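Local coordinates for protein peptidase S15/CocE/NonD (Thaumarchaeota archaeon SCGC AB-539-E09, PDB 4PF1) that probably acts as a serine aminopeptidase of the S15 family, hydrolysing peptide bonds near the N-terminus of its substrates, at residues C170-H175 with K276-H281; P176-V181 with L283-L288. All coordinates share one frame; numbering follows the deposited sequence.

Contact 1. Residues C170-H175 with K276-H281; sequences CTINPH and KMLAQH
Thr-171 OG1 lies between two neighbours of opposite character: it is hydrogen-bonded to Leu-168 O one turn back, while Leu-278 CD2 presses on it at 3.4 Å. The leucine crosses the threonine at about a right angle and makes no polar bond with it, so the hydroxyl is satisfied on its own side of the interface. No hydrogen bond joins 170-175 to 276-281, and the contact shows how one branched side chain can tie a loop to a helix end by apolar touch alone. That side chain is Ile-172. Its CG1 branch runs anti to the carbonyl carbon (chi1 -56°), and a second bend at chi2 (-58°) sets CD1 among three partners. Against Met-277 the approach is tip to tip, CD1 to SD 3.7 Å; the methionine chain is folded at chi2 and chi3, which brings CE back to within 4.0 Å of Ile-172 CG1. Leu-278 CD2 also lies beside CD1, at 3.8 Å. The third partner is the His-281 ring, whose face receives CD1 in a CH-pi contact, 4.1 Å from the ring centroid and 26° off its normal. CG2 reaches the ND1 and CE1 side of the same ring. Replacing this isoleucine with an alanine removes CG1, CG2 and CD1, which would probably leave a gap between Met-277, Leu-278 and the imidazole face. Just past the helix, Gln-280 N bonds to Met-277 O (3.1 Å), and His-281 follows in the loop. Around these side chains, Leu-122 touches Ile-172, Met-277 and His-281, and Leu-278 leans on Leu-305 and Leu-309 of helix 301-309. The contact thus joins the end of helix 274-279 to the loop that leads from helix 162-169 into strand 178-184, with helix 133-147 packed alongside through Ser-134.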
loop_
_atom_site.group_PDB
_atom_site.type_symbol
_atom_site.label_atom_id
_atom_site.label_comp_id
_atom_site.label_asym_id
_atom_site.label_seq_id
_atom_site.Cartn_x
_atom_site.Cartn_y
_atom_site.Cartn_z
ATOM N N CYS A 170 21.532 25.629 28.000
ATOM C CA CYS A 170 22.384 24.925 28.976
ATOM C C CYS A 170 23.810 25.505 28.971
ATOM O O CYS A 170 24.517 25.400 29.977
ATOM C CB CYS A 170 22.410 23.422 28.694
ATOM S SG CYS A 170 20.792 22.610 28.801
ATOM N N THR A 171 24.228 26.096 27.833
ATOM C CA THR A 171 25.579 26.632 27.624
ATOM C C THR A 171 25.757 28.060 28.196
ATOM O O THR A 171 26.882 28.562 28.209
ATOM C CB THR A 171 25.954 26.588 26.129
ATOM O OG1 THR A 171 25.236 27.596 25.416
ATOM C CG2 THR A 171 25.714 25.229 25.503
ATOM N N ILE A 172 24.662 28.706 28.656
ATOM C CA ILE A 172 24.728 30.042 29.272
ATOM C C ILE A 172 24.960 29.852 30.771
ATOM O O ILE A 172 24.160 29.171 31.421
ATOM C CB ILE A 172 23.458 30.892 28.965
ATOM C CG1 ILE A 172 23.203 31.028 27.433
ATOM C CG2 ILE A 172 23.506 32.264 29.668
ATOM C CD1 ILE A 172 24.369 31.662 26.586
ATOM N N ASN A 173 26.066 30.445 31.315
ATOM C CA ASN A 173 26.519 30.263 32.716
ATOM C C ASN A 173 26.420 28.756 33.058
ATOM O O ASN A 173 25.554 28.352 33.843
ATOM C CB ASN A 173 25.709 31.136 33.692
ATOM C CG ASN A 173 25.671 32.599 33.326
ATOM O OD1 ASN A 173 24.608 33.164 33.043
ATOM N ND2 ASN A 173 26.830 33.248 33.330
ATOM N N PRO A 174 27.179 27.894 32.332
ATOM C CA PRO A 174 26.969 26.449 32.480
ATOM C C PRO A 174 27.446 25.870 33.796
ATOM O O PRO A 174 28.418 26.347 34.380
ATOM C CB PRO A 174 27.755 25.855 31.307
ATOM C CG PRO A 174 28.809 26.841 31.022
ATOM C CD PRO A 174 28.200 28.185 31.302
ATOM N N HIS A 175 26.752 24.819 34.247
ATOM C CA HIS A 175 27.126 24.058 35.426
ATOM C C HIS A 175 28.433 23.328 35.111
ATOM O O HIS A 175 28.570 22.805 34.001
ATOM C CB HIS A 175 26.008 23.065 35.802
ATOM C CG HIS A 175 26.200 22.422 37.140
ATOM N ND1 HIS A 175 27.112 21.400 37.322
ATOM C CD2 HIS A 175 25.598 22.685 38.320
ATOM C CE1 HIS A 175 27.038 21.076 38.600
ATOM N NE2 HIS A 175 26.144 21.825 39.243
ATOM N N LYS A 276 22.636 35.705 17.829
ATOM C CA LYS A 276 23.104 37.010 18.296
ATOM C C LYS A 276 23.366 36.979 19.810
ATOM O O LYS A 276 24.370 37.535 20.265
ATOM C CB LYS A 276 22.094 38.108 17.924
ATOM C CG LYS A 276 22.023 38.371 16.419
ATOM C CD LYS A 276 20.824 39.232 16.036
ATOM C CE LYS A 276 20.744 39.489 14.547
ATOM N NZ LYS A 276 20.308 38.283 13.788
ATOM N N MET A 277 22.499 36.273 20.575
ATOM C CA MET A 277 22.621 36.115 22.029
ATOM C C MET A 277 23.884 35.294 22.398
ATOM O O MET A 277 24.696 35.767 23.194
ATOM C CB MET A 277 21.346 35.460 22.607
ATOM C CG MET A 277 21.262 35.500 24.128
ATOM S SD MET A 277 22.090 34.094 24.926
ATOM C CE MET A 277 20.833 32.835 24.754
ATOM N N LEU A 278 24.047 34.079 21.816
ATOM C CA LEU A 278 25.201 33.201 22.092
ATOM C C LEU A 278 26.542 33.839 21.685
ATOM O O LEU A 278 27.576 33.518 22.282
ATOM C CB LEU A 278 25.044 31.837 21.395
ATOM C CG LEU A 278 24.111 30.834 22.081
ATOM C CD1 LEU A 278 23.549 29.852 21.086
ATOM C CD2 LEU A 278 24.825 30.085 23.183
ATOM N N ALA A 279 26.523 34.746 20.684
ATOM C CA ALA A 279 27.719 35.454 20.219
ATOM C C ALA A 279 28.231 36.431 21.278
ATOM O O ALA A 279 29.434 36.671 21.351
ATOM C CB ALA A 279 27.419 36.195 18.926
ATOM N N GLN A 280 27.317 36.964 22.120
ATOM C CA GLN A 280 27.632 37.914 23.196
ATOM C C GLN A 280 28.013 37.201 24.517
ATOM O O GLN A 280 28.292 37.872 25.516
ATOM C CB GLN A 280 26.439 38.862 23.441
ATOM C CG GLN A 280 26.171 39.839 22.299
ATOM C CD GLN A 280 24.846 40.544 22.456
ATOM O OE1 GLN A 280 23.787 39.919 22.599
ATOM N NE2 GLN A 280 24.870 41.867 22.388
ATOM N N HIS A 281 28.019 35.858 24.523
ATOM C CA HIS A 281 28.354 35.069 25.711
ATOM C C HIS A 281 29.593 34.190 25.471
ATOM O O HIS A 281 29.856 33.823 24.325
ATOM C CB HIS A 281 27.160 34.201 26.133
ATOM C CG HIS A 281 26.087 34.971 26.830
ATOM N ND1 HIS A 281 26.098 35.141 28.204
ATOM C CD2 HIS A 281 25.015 35.618 26.317
ATOM C CE1 HIS A 281 25.027 35.866 28.482
ATOM N NE2 HIS A 281 24.347 36.180 27.376
#

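Contact 2. Residues P176-V181 with L283-L288; sequences PALKAV and LTVPML
Val-181 and Met-287 sit at the bridge between two neighbouring parallel strands, 178-184 and 287-292, in the central sheet of the alpha/beta hydrolase fold. Their side chains cross obliquely, with Val-181 CG2 3.7 Å from Met-287 CG. With CG1 anti to the carbonyl carbon (chi1 -74°), Val-181 leaves CG2 between the backbone N and the carbonyl carbon, and from there the methyl also meets Val-285, where the side chains cross at about a right angle. Val-285 is the centre of this apolar group. Its CG1, anti to the backbone N, points at the partner strand and touches Leu-178 CD2 at 3.9 Å, again near a right angle, and it lies equally close to Ala-180 CA. Val-285 is thus crossed by both Leu-178 and Val-181, neither lying alongside it. The other face is built differently: Ala-180 and Pro-286 pass each other more loosely, CB to CB 4.5 Å, under Phe-359 and Tyr-363 of helix 347-365. Lys-179 also turns that way, away from Val-285; its backbone departs from the extended form there (psi -21°), and its ammonium NZ bonds back to Pro-176 O at 3.0 Å. Pro-286 marks where the strand pairing begins. Having no N-H to offer, it places ring atom CD 3.1 Å from Lys-179 O, so that oxygen meets a carbon there rather than an N-H. Its own carbonyl does pair, accepting Val-181 N at 2.9 Å, with Ala-180 CA adding a CA-H...O contact to the same oxygen. One residue further, Val-181 returns the favour: its O takes the N-H of Leu-288 at 3.0 Å, and Met-287 CA-H rests on that oxygen as well.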
loop_
_atom_site.group_PDB
_atom_site.type_symbol
_atom_site.label_atom_id
_atom_site.label_comp_id
_atom_site.label_asym_id
_atom_site.label_seq_id
_atom_site.Cartn_x
_atom_site.Cartn_y
_atom_site.Cartn_z
ATOM N N PRO A 176 29.419 23.301 36.048
ATOM C CA PRO A 176 30.708 22.637 35.751
ATOM C C PRO A 176 30.591 21.164 35.328
ATOM O O PRO A 176 31.510 20.652 34.687
ATOM C CB PRO A 176 31.488 22.767 37.067
ATOM C CG PRO A 176 30.468 23.114 38.101
ATOM C CD PRO A 176 29.433 23.909 37.391
ATOM N N ALA A 177 29.463 20.493 35.661
ATOM C CA ALA A 177 29.234 19.092 35.293
ATOM C C ALA A 177 28.828 18.932 33.807
ATOM O O ALA A 177 28.943 17.831 33.270
ATOM C CB ALA A 177 28.180 18.475 36.195
ATOM N N LEU A 178 28.358 20.023 33.144
ATOM C CA LEU A 178 27.998 19.977 31.720
ATOM C C LEU A 178 29.283 19.916 30.881
ATOM O O LEU A 178 30.091 20.854 30.911
ATOM C CB LEU A 178 27.109 21.169 31.309
ATOM C CG LEU A 178 26.614 21.152 29.850
ATOM C CD1 LEU A 178 25.459 20.172 29.665
ATOM C CD2 LEU A 178 26.211 22.533 29.398
ATOM N N LYS A 179 29.480 18.791 30.161
ATOM C CA LYS A 179 30.706 18.511 29.416
ATOM C C LYS A 179 30.566 18.661 27.898
ATOM O O LYS A 179 31.586 18.806 27.229
ATOM C CB LYS A 179 31.228 17.094 29.748
ATOM C CG LYS A 179 31.478 16.836 31.246
ATOM C CD LYS A 179 32.550 17.767 31.858
ATOM C CE LYS A 179 32.585 17.664 33.365
ATOM N NZ LYS A 179 33.552 18.620 33.963
ATOM N N ALA A 180 29.331 18.589 27.348
ATOM C CA ALA A 180 29.083 18.706 25.899
ATOM C C ALA A 180 27.607 18.939 25.593
ATOM O O ALA A 180 26.752 18.612 26.415
ATOM C CB ALA A 180 29.557 17.442 25.181
ATOM N N VAL A 181 27.304 19.480 24.394
ATOM C CA VAL A 181 25.925 19.693 23.930
ATOM C C VAL A 181 25.776 19.256 22.461
ATOM O O VAL A 181 26.704 19.423 21.665
ATOM C CB VAL A 181 25.391 21.144 24.133
ATOM C CG1 VAL A 181 25.073 21.431 25.598
ATOM C CG2 VAL A 181 26.344 22.186 23.555
ATOM N N LEU A 283 31.978 31.064 24.859
ATOM C CA LEU A 283 31.822 29.739 24.275
ATOM C C LEU A 283 32.830 28.809 24.950
ATOM O O LEU A 283 34.031 28.899 24.680
ATOM C CB LEU A 283 32.038 29.827 22.754
ATOM C CG LEU A 283 32.029 28.525 21.961
ATOM C CD1 LEU A 283 30.615 28.140 21.547
ATOM C CD2 LEU A 283 32.909 28.650 20.750
ATOM N N THR A 284 32.354 27.984 25.900
ATOM C CA THR A 284 33.216 27.094 26.691
ATOM C C THR A 284 32.831 25.617 26.545
ATOM O O THR A 284 33.686 24.745 26.708
ATOM C CB THR A 284 33.169 27.491 28.181
ATOM O OG1 THR A 284 31.813 27.467 28.632
ATOM C CG2 THR A 284 33.793 28.865 28.451
ATOM N N VAL A 285 31.544 25.341 26.280
ATOM C CA VAL A 285 31.005 23.983 26.172
ATOM C C VAL A 285 31.165 23.445 24.731
ATOM O O VAL A 285 30.729 24.111 23.785
ATOM C CB VAL A 285 29.514 23.940 26.633
ATOM C CG1 VAL A 285 28.964 22.514 26.622
ATOM C CG2 VAL A 285 29.344 24.572 28.015
ATOM N N PRO A 286 31.749 22.226 24.549
ATOM C CA PRO A 286 31.840 21.646 23.193
ATOM C C PRO A 286 30.450 21.456 22.584
ATOM O O PRO A 286 29.536 20.980 23.261
ATOM C CB PRO A 286 32.547 20.304 23.423
ATOM C CG PRO A 286 33.209 20.438 24.752
ATOM C CD PRO A 286 32.321 21.317 25.558
ATOM N N MET A 287 30.285 21.887 21.329
ATOM C CA MET A 287 29.002 21.883 20.639
ATOM C C MET A 287 29.063 21.123 19.325
ATOM O O MET A 287 29.963 21.346 18.511
ATOM C CB MET A 287 28.566 23.335 20.376
ATOM C CG MET A 287 27.072 23.517 20.205
ATOM S SD MET A 287 26.614 25.255 19.934
ATOM C CE MET A 287 27.205 26.004 21.469
ATOM N N LEU A 288 28.072 20.257 19.105
ATOM C CA LEU A 288 27.896 19.519 17.864
ATOM C C LEU A 288 26.561 19.958 17.247
ATOM O O LEU A 288 25.504 19.423 17.596
ATOM C CB LEU A 288 27.954 17.992 18.120
ATOM C CG LEU A 288 27.894 17.057 16.889
ATOM C CD1 LEU A 288 29.112 17.236 15.984
ATOM C CD2 LEU A 288 27.796 15.604 17.322
#

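Both contacts are buried and lie on the same side of the chain's centre, their own centres about 10 Å apart, but they belong to different layers. Contact 2 is within the sheet, where backbone hydrogen bonds fix the pairing of two strands and side chains fill in around them. Contact 1 lies off the sheet, between a loop and a helix end, and relies on methyl, sulfur and ring contacts. Each chain passage serves both: 170-175 runs directly into 176-181, and 276-281 precedes 283-288. The layers also touch, with Thr-171 CG2 3.7 Å from Val-181 CG2 and Pro-174 CG 3.8 Å from Val-285 CG2, so the side chains of the two contacts meet directly.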